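Local coordinates for protein TRAP-type C4-dicarboxylate:H+ symport system substrate-binding component DctP (Shewanella oneidensis, PDB 4MX6) that binds succinate and probably delivers it, with related C4-dicarboxylates, from the periplasm to a TRAP-type membrane transporter, at residues Asp184-Val193 with Trp311-Phe322; Tyr230-Ser239 with Ile292-Leu303. All blocks are in the same frame, centred on the assembly; numbering follows the deposited sequence.

Contact 1 of 2, residues Asp184-Val193 with Trp311-Phe322; sequences DVLAAQFDAV and WVDVMKPVWSKF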
loop_
_atom_site.group_PDB
_atom_site.type_symbol
_atom_site.label_atom_id
_atom_site.label_comp_id
_atom_site.label_asym_id
_atom_site.label_seq_id
_atom_site.Cartn_x
_atom_site.Cartn_y
_atom_site.Cartn_z
ATOM N N ASP A 184 5.410 -12.013 3.819
ATOM C CA ASP A 184 6.200 -12.677 4.855
ATOM C C ASP A 184 6.823 -11.679 5.845
ATOM O O ASP A 184 7.023 -12.001 7.020
ATOM C CB ASP A 184 7.336 -13.499 4.236
ATOM C CG ASP A 184 6.856 -14.726 3.488
ATOM O OD1 ASP A 184 5.748 -15.217 3.772
ATOM O OD2 ASP A 184 7.635 -15.231 2.643
ATOM N N VAL A 185 7.182 -10.487 5.371
ATOM C CA VAL A 185 7.773 -9.501 6.268
ATOM C C VAL A 185 6.720 -9.046 7.288
ATOM O O VAL A 185 7.022 -8.928 8.482
ATOM C CB VAL A 185 8.338 -8.277 5.504
ATOM C CG1 VAL A 185 8.826 -7.224 6.484
ATOM C CG2 VAL A 185 9.476 -8.688 4.570
ATOM N N LEU A 186 5.491 -8.793 6.829
ATOM C CA LEU A 186 4.454 -8.330 7.747
ATOM C C LEU A 186 4.055 -9.432 8.729
ATOM O O LEU A 186 3.780 -9.159 9.894
ATOM C CB LEU A 186 3.253 -7.768 6.982
ATOM C CG LEU A 186 3.639 -6.604 6.067
ATOM C CD1 LEU A 186 2.414 -6.114 5.329
ATOM C CD2 LEU A 186 4.293 -5.465 6.842
ATOM N N ALA A 187 4.065 -10.687 8.290
ATOM C CA ALA A 187 3.833 -11.789 9.220
ATOM C C ALA A 187 4.930 -11.784 10.291
ATOM O O ALA A 187 4.652 -11.931 11.484
ATOM C CB ALA A 187 3.796 -13.114 8.492
ATOM N N ALA A 188 6.178 -11.620 9.868
ATOM C CA ALA A 188 7.300 -11.613 10.796
ATOM C C ALA A 188 7.215 -10.447 11.783
ATOM O O ALA A 188 7.578 -10.592 12.958
ATOM C CB ALA A 188 8.614 -11.576 10.034
ATOM N N GLN A 189 6.726 -9.296 11.325
ATOM C CA GLN A 189 6.521 -8.145 12.186
ATOM C C GLN A 189 5.648 -8.535 13.379
ATOM O O GLN A 189 5.948 -8.215 14.524
ATOM C CB GLN A 189 5.856 -7.023 11.366
ATOM C CG GLN A 189 5.436 -5.822 12.166
ATOM C CD GLN A 189 4.734 -4.813 11.295
ATOM O OE1 GLN A 189 5.361 -3.945 10.695
ATOM N NE2 GLN A 189 3.427 -4.946 11.182
ATOM N N PHE A 190 4.525 -9.201 13.118
ATOM C CA PHE A 190 3.649 -9.611 14.212
ATOM C C PHE A 190 4.207 -10.795 15.007
ATOM O O PHE A 190 4.068 -10.822 16.230
ATOM C CB PHE A 190 2.217 -9.827 13.719
ATOM C CG PHE A 190 1.522 -8.532 13.400
ATOM C CD1 PHE A 190 1.102 -7.699 14.425
ATOM C CD2 PHE A 190 1.350 -8.108 12.090
ATOM C CE1 PHE A 190 0.508 -6.499 14.153
ATOM C CE2 PHE A 190 0.739 -6.896 11.817
ATOM C CZ PHE A 190 0.317 -6.105 12.850
ATOM N N ASP A 191 4.881 -11.736 14.348
ATOM C CA ASP A 191 5.585 -12.809 15.071
ATOM C C ASP A 191 6.551 -12.224 16.112
ATOM O O ASP A 191 6.742 -12.798 17.184
ATOM C CB ASP A 191 6.424 -13.689 14.123
ATOM C CG ASP A 191 5.607 -14.567 13.202
ATOM O OD1 ASP A 191 4.445 -14.887 13.511
ATOM O OD2 ASP A 191 6.173 -14.963 12.157
ATOM N N ALA A 192 7.191 -11.107 15.778
ATOM C CA ALA A 192 8.240 -10.530 16.621
ATOM C C ALA A 192 7.731 -10.084 17.987
ATOM O O ALA A 192 8.512 -9.947 18.928
ATOM C CB ALA A 192 8.891 -9.360 15.900
ATOM N N VAL A 193 6.422 -9.856 18.092
ATOM C CA VAL A 193 5.796 -9.460 19.349
ATOM C C VAL A 193 4.829 -10.529 19.867
ATOM O O VAL A 193 4.013 -10.273 20.758
ATOM C CB VAL A 193 5.100 -8.072 19.246
ATOM C CG1 VAL A 193 6.140 -6.972 18.992
ATOM C CG2 VAL A 193 4.021 -8.057 18.161
ATOM N N TRP A 311 8.806 -0.217 20.732
ATOM C CA TRP A 311 8.330 -0.852 19.503
ATOM C C TRP A 311 9.425 -0.935 18.430
ATOM O O TRP A 311 9.576 -1.952 17.753
ATOM C CB TRP A 311 7.123 -0.086 18.965
ATOM C CG TRP A 311 5.789 -0.417 19.591
ATOM C CD1 TRP A 311 5.117 0.291 20.539
ATOM C CD2 TRP A 311 4.976 -1.544 19.273
ATOM N NE1 TRP A 311 3.927 -0.326 20.821
ATOM C CE2 TRP A 311 3.810 -1.452 20.047
ATOM C CE3 TRP A 311 5.114 -2.608 18.381
ATOM C CZ2 TRP A 311 2.793 -2.413 19.975
ATOM C CZ3 TRP A 311 4.105 -3.556 18.304
ATOM C CH2 TRP A 311 2.961 -3.442 19.081
ATOM N N VAL A 312 10.171 0.144 18.253
ATOM C CA VAL A 312 11.255 0.132 17.274
ATOM C C VAL A 312 12.239 -0.992 17.588
ATOM O O VAL A 312 12.629 -1.771 16.705
ATOM C CB VAL A 312 11.996 1.478 17.247
ATOM C CG1 VAL A 312 13.231 1.416 16.352
ATOM C CG2 VAL A 312 11.059 2.573 16.787
ATOM N N ASP A 313 12.650 -1.069 18.847
ATOM C CA ASP A 313 13.691 -2.006 19.246
ATOM C C ASP A 313 13.294 -3.463 19.034
ATOM O O ASP A 313 14.097 -4.266 18.567
ATOM C CB ASP A 313 14.065 -1.787 20.719
ATOM C CG ASP A 313 14.815 -0.484 20.955
ATOM O OD1 ASP A 313 15.243 0.163 19.978
ATOM O OD2 ASP A 313 14.993 -0.113 22.134
ATOM N N VAL A 314 12.060 -3.807 19.394
ATOM C CA VAL A 314 11.598 -5.180 19.270
ATOM C C VAL A 314 11.404 -5.597 17.801
ATOM O O VAL A 314 11.388 -6.789 17.484
ATOM C CB VAL A 314 10.292 -5.383 20.078
ATOM C CG1 VAL A 314 9.095 -4.797 19.357
ATOM C CG2 VAL A 314 10.055 -6.835 20.352
ATOM N N MET A 315 11.280 -4.622 16.903
ATOM C CA MET A 315 11.060 -4.894 15.484
ATOM C C MET A 315 12.350 -5.015 14.671
ATOM O O MET A 315 12.323 -5.539 13.570
ATOM C CB MET A 315 10.156 -3.826 14.861
ATOM C CG MET A 315 8.736 -3.885 15.348
ATOM S SD MET A 315 7.957 -5.455 14.965
ATOM C CE MET A 315 6.323 -5.158 15.650
ATOM N N LYS A 316 13.472 -4.536 15.202
ATOM C CA LYS A 316 14.735 -4.576 14.465
ATOM C C LYS A 316 15.135 -5.985 14.028
ATOM O O LYS A 316 15.668 -6.144 12.937
ATOM C CB LYS A 316 15.849 -3.890 15.251
ATOM C CG LYS A 316 15.767 -2.374 15.253
ATOM C CD LYS A 316 16.166 -1.797 13.906
ATOM C CE LYS A 316 16.154 -0.275 13.910
ATOM N NZ LYS A 316 17.099 0.315 14.894
ATOM N N PRO A 317 14.856 -7.023 14.844
ATOM C CA PRO A 317 15.201 -8.368 14.360
ATOM C C PRO A 317 14.487 -8.785 13.066
ATOM O O PRO A 317 14.970 -9.691 12.377
ATOM C CB PRO A 317 14.824 -9.278 15.536
ATOM C CG PRO A 317 14.996 -8.412 16.724
ATOM C CD PRO A 317 14.462 -7.053 16.264
ATOM N N VAL A 318 13.369 -8.152 12.726
ATOM C CA VAL A 318 12.712 -8.443 11.450
ATOM C C VAL A 318 13.628 -8.014 10.306
ATOM O O VAL A 318 13.735 -8.699 9.290
ATOM C CB VAL A 318 11.351 -7.723 11.354
ATOM C CG1 VAL A 318 10.724 -7.945 9.984
ATOM C CG2 VAL A 318 10.420 -8.190 12.473
ATOM N N TRP A 319 14.300 -6.882 10.468
ATOM C CA TRP A 319 15.250 -6.459 9.446
ATOM C C TRP A 319 16.361 -7.495 9.313
ATOM O O TRP A 319 16.787 -7.824 8.209
ATOM C CB TRP A 319 15.870 -5.117 9.786
ATOM C CG TRP A 319 14.966 -3.945 10.054
ATOM C CD1 TRP A 319 13.631 -3.935 10.384
ATOM C CD2 TRP A 319 15.389 -2.577 10.067
ATOM N NE1 TRP A 319 13.221 -2.638 10.600
ATOM C CE2 TRP A 319 14.275 -1.793 10.405
ATOM C CE3 TRP A 319 16.618 -1.944 9.835
ATOM C CZ2 TRP A 319 14.347 -0.411 10.518
ATOM C CZ3 TRP A 319 16.682 -0.568 9.929
ATOM C CH2 TRP A 319 15.558 0.181 10.274
ATOM N N SER A 320 16.841 -8.008 10.442
ATOM C CA SER A 320 17.910 -9.006 10.422
ATOM C C SER A 320 17.473 -10.287 9.716
ATOM O O SER A 320 18.255 -10.908 8.994
ATOM C CB SER A 320 18.374 -9.296 11.845
ATOM O OG SER A 320 18.840 -8.092 12.414
ATOM N N LYS A 321 16.221 -10.684 9.909
ATOM C CA LYS A 321 15.706 -11.881 9.260
ATOM C C LYS A 321 15.710 -11.756 7.732
ATOM O O LYS A 321 15.953 -12.726 7.023
ATOM C CB LYS A 321 14.291 -12.146 9.756
ATOM C CG LYS A 321 13.618 -13.368 9.158
ATOM C CD LYS A 321 12.236 -13.581 9.754
ATOM C CE LYS A 321 11.462 -14.635 8.990
ATOM N NZ LYS A 321 12.055 -15.973 9.128
ATOM N N PHE A 322 15.447 -10.556 7.229
ATOM C CA PHE A 322 15.309 -10.350 5.790
ATOM C C PHE A 322 16.514 -9.688 5.122
ATOM O O PHE A 322 16.519 -9.483 3.904
ATOM C CB PHE A 322 14.022 -9.572 5.497
ATOM C CG PHE A 322 12.803 -10.391 5.721
ATOM C CD1 PHE A 322 12.340 -11.215 4.722
ATOM C CD2 PHE A 322 12.166 -10.404 6.949
ATOM C CE1 PHE A 322 11.237 -11.995 4.919
ATOM C CE2 PHE A 322 11.069 -11.196 7.164
ATOM C CZ PHE A 322 10.605 -12.002 6.156
HETATM O O HOH W 1 11.331 -9.322 18.486
#
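A single water joins Ala192 O and Val314 O, giving one proton to each: its oxygen lies 2.7 Å from Val314 O and 2.9 Å from Ala192 O. The water sits where two helices of this periplasmic solute-binding fold pack roughly antiparallel, their segment axes at 140° and 8.9 Å apart at closest approach. At the kink beside Pro317, Val318 N bonds Met315 O and not Val314 O, and the water donates to Val314 O. The rest of the interface is apolar. Val185 splits its branches between two partners. With CG1 anti to the backbone N (chi1 175°) and set against Val318 CG1, CG2 comes down over the middle of the Phe322 ring, 3.6 Å from the centroid, a well-centred CH-pi contact. Ala188 CB meets the same ring at its edge, near the ring plane, 3.8 Å from CE2, and the methylene CD of Lys321 touches the same methyl beside the ring. Were Phe322 an alanine, Val185 CG2 would probably lose the ring beneath it, and the Ala188 methyl its aromatic neighbour. One turn before Phe322, Val318 CG2 packs against both the Ala188 carbonyl oxygen and the Ala192 methyl, 3.9 Å from Ala192 CB. Met315, bent at its second torsion, crosses Gln189 at a slant, its CE against Gln189 O, at 3.3 Å, and against Gln189 CG; the amide NE2 of Gln189 is held by Glu218 of strand 217-219. Val193 CG1 finishes the interface, wedged between Val314 and Met315, where it lies 3.7 Å from Val314 CG1 and also touches Trp311 CZ3.

Contact 2 of 2, residues Tyr230-Ser239 with Ile292-Leu303; sequences YEVQSHITES and ILDSKLSQLVTL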
loop_
_atom_site.group_PDB
_atom_site.type_symbol
_atom_site.label_atom_id
_atom_site.label_comp_id
_atom_site.label_asym_id
_atom_site.label_seq_id
_atom_site.Cartn_x
_atom_site.Cartn_y
_atom_site.Cartn_z
ATOM N N TYR A 230 -12.811 1.600 11.864
ATOM C CA TYR A 230 -12.925 2.268 13.156
ATOM C C TYR A 230 -14.274 2.010 13.837
ATOM O O TYR A 230 -14.408 2.258 15.032
ATOM C CB TYR A 230 -12.679 3.777 13.025
ATOM C CG TYR A 230 -13.754 4.531 12.260
ATOM C CD1 TYR A 230 -13.785 4.530 10.875
ATOM C CD2 TYR A 230 -14.745 5.245 12.924
ATOM C CE1 TYR A 230 -14.762 5.227 10.170
ATOM C CE2 TYR A 230 -15.727 5.934 12.228
ATOM C CZ TYR A 230 -15.740 5.913 10.851
ATOM O OH TYR A 230 -16.700 6.609 10.133
ATOM N N GLU A 231 -15.277 1.531 13.094
ATOM C CA GLU A 231 -16.579 1.219 13.685
ATOM C C GLU A 231 -16.593 -0.153 14.358
ATOM O O GLU A 231 -17.554 -0.475 15.061
ATOM C CB GLU A 231 -17.682 1.304 12.629
ATOM C CG GLU A 231 -17.839 2.710 12.062
ATOM C CD GLU A 231 -19.001 2.868 11.092
ATOM O OE1 GLU A 231 -19.642 1.866 10.723
ATOM O OE2 GLU A 231 -19.249 4.015 10.679
ATOM N N VAL A 232 -15.531 -0.936 14.183
ATOM C CA VAL A 232 -15.479 -2.297 14.716
ATOM C C VAL A 232 -14.154 -2.573 15.436
ATOM O O VAL A 232 -13.778 -3.727 15.666
ATOM C CB VAL A 232 -15.738 -3.347 13.607
ATOM C CG1 VAL A 232 -17.202 -3.329 13.207
ATOM C CG2 VAL A 232 -14.839 -3.118 12.413
ATOM N N GLN A 233 -13.488 -1.493 15.823
ATOM C CA GLN A 233 -12.243 -1.555 16.595
ATOM C C GLN A 233 -12.314 -0.479 17.668
ATOM O O GLN A 233 -12.507 0.688 17.340
ATOM C CB GLN A 233 -11.028 -1.303 15.695
ATOM C CG GLN A 233 -10.846 -2.349 14.624
ATOM C CD GLN A 233 -10.093 -3.554 15.147
ATOM O OE1 GLN A 233 -8.885 -3.647 14.984
ATOM N NE2 GLN A 233 -10.798 -4.487 15.757
ATOM N N SER A 234 -12.137 -0.837 18.935
ATOM C CA SER A 234 -12.289 0.152 19.994
ATOM C C SER A 234 -11.109 1.122 20.138
ATOM O O SER A 234 -11.287 2.202 20.715
ATOM C CB SER A 234 -12.577 -0.522 21.347
ATOM O OG SER A 234 -11.476 -1.304 21.768
ATOM N N HIS A 235 -9.923 0.750 19.647
ATOM C CA HIS A 235 -8.714 1.545 19.867
ATOM C C HIS A 235 -7.825 1.596 18.645
ATOM O O HIS A 235 -7.546 0.569 18.032
ATOM C CB HIS A 235 -7.911 0.943 21.008
ATOM C CG HIS A 235 -8.535 1.155 22.339
ATOM N ND1 HIS A 235 -9.497 0.317 22.866
ATOM C CD2 HIS A 235 -8.354 2.142 23.245
ATOM C CE1 HIS A 235 -9.874 0.779 24.044
ATOM N NE2 HIS A 235 -9.198 1.887 24.293
ATOM N N ILE A 236 -7.371 2.797 18.306
ATOM C CA ILE A 236 -6.430 2.997 17.202
ATOM C C ILE A 236 -5.171 3.588 17.793
ATOM O O ILE A 236 -5.216 4.631 18.440
ATOM C CB ILE A 236 -6.994 3.964 16.138
ATOM C CG1 ILE A 236 -8.342 3.466 15.641
ATOM C CG2 ILE A 236 -5.993 4.157 14.986
ATOM C CD1 ILE A 236 -9.055 4.434 14.715
ATOM N N THR A 237 -4.049 2.917 17.589
ATOM C CA THR A 237 -2.780 3.359 18.124
ATOM C C THR A 237 -1.974 4.002 16.990
ATOM O O THR A 237 -1.718 3.376 15.957
ATOM C CB THR A 237 -2.039 2.177 18.763
ATOM O OG1 THR A 237 -2.819 1.648 19.848
ATOM C CG2 THR A 237 -0.704 2.613 19.317
ATOM N N GLU A 238 -1.646 5.276 17.169
ATOM C CA GLU A 238 -0.932 6.053 16.157
ATOM C C GLU A 238 0.559 5.742 16.221
ATOM O O GLU A 238 1.357 6.485 16.779
ATOM C CB GLU A 238 -1.212 7.545 16.334
ATOM C CG GLU A 238 -0.699 8.414 15.187
ATOM C CD GLU A 238 -1.311 9.816 15.193
ATOM O OE1 GLU A 238 -2.034 10.155 16.142
ATOM O OE2 GLU A 238 -1.080 10.587 14.243
ATOM N N SER A 239 0.898 4.614 15.620
ATOM C CA SER A 239 2.212 4.019 15.678
ATOM C C SER A 239 3.109 4.420 14.503
ATOM O O SER A 239 4.326 4.375 14.625
ATOM C CB SER A 239 2.028 2.509 15.700
ATOM O OG SER A 239 1.090 2.120 14.713
ATOM N N ILE A 292 -12.472 10.337 11.803
ATOM C CA ILE A 292 -12.540 9.233 12.757
ATOM C C ILE A 292 -12.661 9.763 14.186
ATOM O O ILE A 292 -13.496 9.304 14.970
ATOM C CB ILE A 292 -11.335 8.298 12.603
ATOM C CG1 ILE A 292 -11.450 7.538 11.280
ATOM C CG2 ILE A 292 -11.256 7.319 13.779
ATOM C CD1 ILE A 292 -10.177 6.837 10.873
ATOM N N LEU A 293 -11.849 10.751 14.527
ATOM C CA LEU A 293 -11.945 11.362 15.847
ATOM C C LEU A 293 -13.340 11.966 16.070
ATOM O O LEU A 293 -13.938 11.786 17.142
ATOM C CB LEU A 293 -10.849 12.413 16.025
ATOM C CG LEU A 293 -9.414 11.877 15.986
ATOM C CD1 LEU A 293 -8.432 13.001 16.270
ATOM C CD2 LEU A 293 -9.191 10.700 16.938
ATOM N N ASP A 294 -13.858 12.670 15.061
ATOM C CA ASP A 294 -15.175 13.309 15.169
ATOM C C ASP A 294 -16.265 12.297 15.528
ATOM O O ASP A 294 -17.240 12.636 16.198
ATOM C CB ASP A 294 -15.581 13.980 13.847
ATOM C CG ASP A 294 -14.778 15.225 13.528
ATOM O OD1 ASP A 294 -14.090 15.765 14.420
ATOM O OD2 ASP A 294 -14.846 15.668 12.358
ATOM N N SER A 295 -16.125 11.064 15.051
ATOM C CA SER A 295 -17.161 10.049 15.247
ATOM C C SER A 295 -17.303 9.627 16.703
ATOM O O SER A 295 -18.366 9.163 17.114
ATOM C CB SER A 295 -16.858 8.808 14.409
ATOM O OG SER A 295 -15.849 8.009 15.011
ATOM N N LYS A 296 -16.228 9.774 17.470
ATOM C CA LYS A 296 -16.176 9.331 18.863
ATOM C C LYS A 296 -16.373 7.815 19.030
ATOM O O LYS A 296 -16.664 7.356 20.128
ATOM C CB LYS A 296 -17.169 10.139 19.724
ATOM C CG LYS A 296 -16.805 11.627 19.756
ATOM C CD LYS A 296 -17.820 12.506 20.474
ATOM C CE LYS A 296 -17.605 13.980 20.115
ATOM N NZ LYS A 296 -18.878 14.757 20.094
ATOM N N LEU A 297 -16.186 7.039 17.965
ATOM C CA LEU A 297 -16.425 5.596 18.023
ATOM C C LEU A 297 -15.201 4.782 18.387
ATOM O O LEU A 297 -15.311 3.628 18.782
ATOM C CB LEU A 297 -16.980 5.088 16.698
ATOM C CG LEU A 297 -18.385 5.593 16.344
ATOM C CD1 LEU A 297 -18.832 5.049 14.988
ATOM C CD2 LEU A 297 -19.381 5.216 17.423
ATOM N N SER A 298 -14.029 5.375 18.236
ATOM C CA SER A 298 -12.797 4.657 18.495
ATOM C C SER A 298 -11.804 5.579 19.174
ATOM O O SER A 298 -11.647 6.743 18.793
ATOM C CB SER A 298 -12.221 4.106 17.189
ATOM O OG SER A 298 -11.168 3.192 17.440
ATOM N N GLN A 299 -11.134 5.055 20.189
ATOM C CA GLN A 299 -10.235 5.865 20.995
ATOM C C GLN A 299 -8.850 5.909 20.389
ATOM O O GLN A 299 -8.243 4.874 20.150
ATOM C CB GLN A 299 -10.120 5.287 22.403
ATOM C CG GLN A 299 -11.384 5.327 23.227
ATOM C CD GLN A 299 -11.082 5.565 24.698
ATOM O OE1 GLN A 299 -10.370 6.509 25.049
ATOM N NE2 GLN A 299 -11.605 4.705 25.559
ATOM N N LEU A 300 -8.339 7.118 20.196
ATOM C CA LEU A 300 -6.977 7.332 19.747
ATOM C C LEU A 300 -5.979 7.106 20.885
ATOM O O LEU A 300 -6.135 7.644 21.983
ATOM C CB LEU A 300 -6.825 8.759 19.234
ATOM C CG LEU A 300 -5.383 9.104 18.883
ATOM C CD1 LEU A 300 -4.999 8.363 17.618
ATOM C CD2 LEU A 300 -5.202 10.613 18.739
ATOM N N VAL A 301 -4.937 6.337 20.599
ATOM C CA VAL A 301 -3.878 6.021 21.548
ATOM C C VAL A 301 -2.592 6.592 20.956
ATOM O O VAL A 301 -2.240 6.299 19.815
ATOM C CB VAL A 301 -3.738 4.483 21.733
ATOM C CG1 VAL A 301 -2.597 4.147 22.653
ATOM C CG2 VAL A 301 -5.045 3.882 22.261
ATOM N N THR A 302 -1.925 7.442 21.721
ATOM C CA THR A 302 -0.693 8.088 21.301
ATOM C C THR A 302 0.473 7.399 22.005
ATOM O O THR A 302 0.311 6.919 23.112
ATOM C CB THR A 302 -0.756 9.598 21.672
ATOM O OG1 THR A 302 -1.763 10.237 20.871
ATOM C CG2 THR A 302 0.571 10.287 21.466
ATOM N N LEU A 303 1.634 7.333 21.360
ATOM C CA LEU A 303 2.830 6.733 21.960
ATOM C C LEU A 303 3.776 7.809 22.461
ATOM O O LEU A 303 4.072 8.760 21.740
ATOM C CB LEU A 303 3.593 5.888 20.943
ATOM C CG LEU A 303 2.842 4.717 20.314
ATOM C CD1 LEU A 303 3.767 3.925 19.390
ATOM C CD2 LEU A 303 2.251 3.816 21.375
HETATM O O HOH W 2 -15.695 1.426 17.251
HETATM O O HOH W 3 1.761 8.329 18.653
#
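Ser298 OG gives its proton to Gln233 O at 2.8 Å, coming from above the carbonyl plane and not along a lone pair. The hydroxyl is placed for this because it stands anti to its own backbone N (chi1 -169°), where Ile236 CG1 also packs on it. From here the two segments run side by side. Gln299 N meets Ser234 O in a nearly straight bond of 2.9 Å; Ile236 then uses both its polar atoms, N to Gln299 O and O from Val301 N, and Glu238 N closes the series on Val301 O. This is a parallel strand pair at one edge of a four-stranded mixed sheet, with 299-301 outermost and 235-237 also bonded to strand 160-163, where Ser234 and His235 form a classic bulge opposite Ala163. Beyond the last strand bond, a water donates to Glu238 O and accepts from Leu303 N, while the Glu238 carboxylate turns to Lys289. Ser295 OG works twice, donating to Ile292 O at 2.7 Å and accepting from Leu297 N in an ST turn. Beside it, Ile292 CG1 lies over one face of the Tyr230 ring, 4.0 Å from the centroid.

The second segments of the two contacts follow each other in the chain: strand 299-301 of contact 2 leads into helix 305-326, which supplies contact 1. Their centres are about 24 Å apart, yet they touch, with Trp311 CD1 4.0 Å from Leu303 CD1. The four-stranded sheet joins them a second way, since Trp311 also meets Phe161 of strand 160-163, and Gln189 bonds Glu218 on strand 217-219, at the opposite edge from 299-301. Neither contact reaches the ligand. The bound succinate is about 11 Å from the side chain of Gln189 and about 12 Å from that of Gln233, while Arg179, which binds succinate, is about 10 Å and 9 Å from them, side chain to side chain.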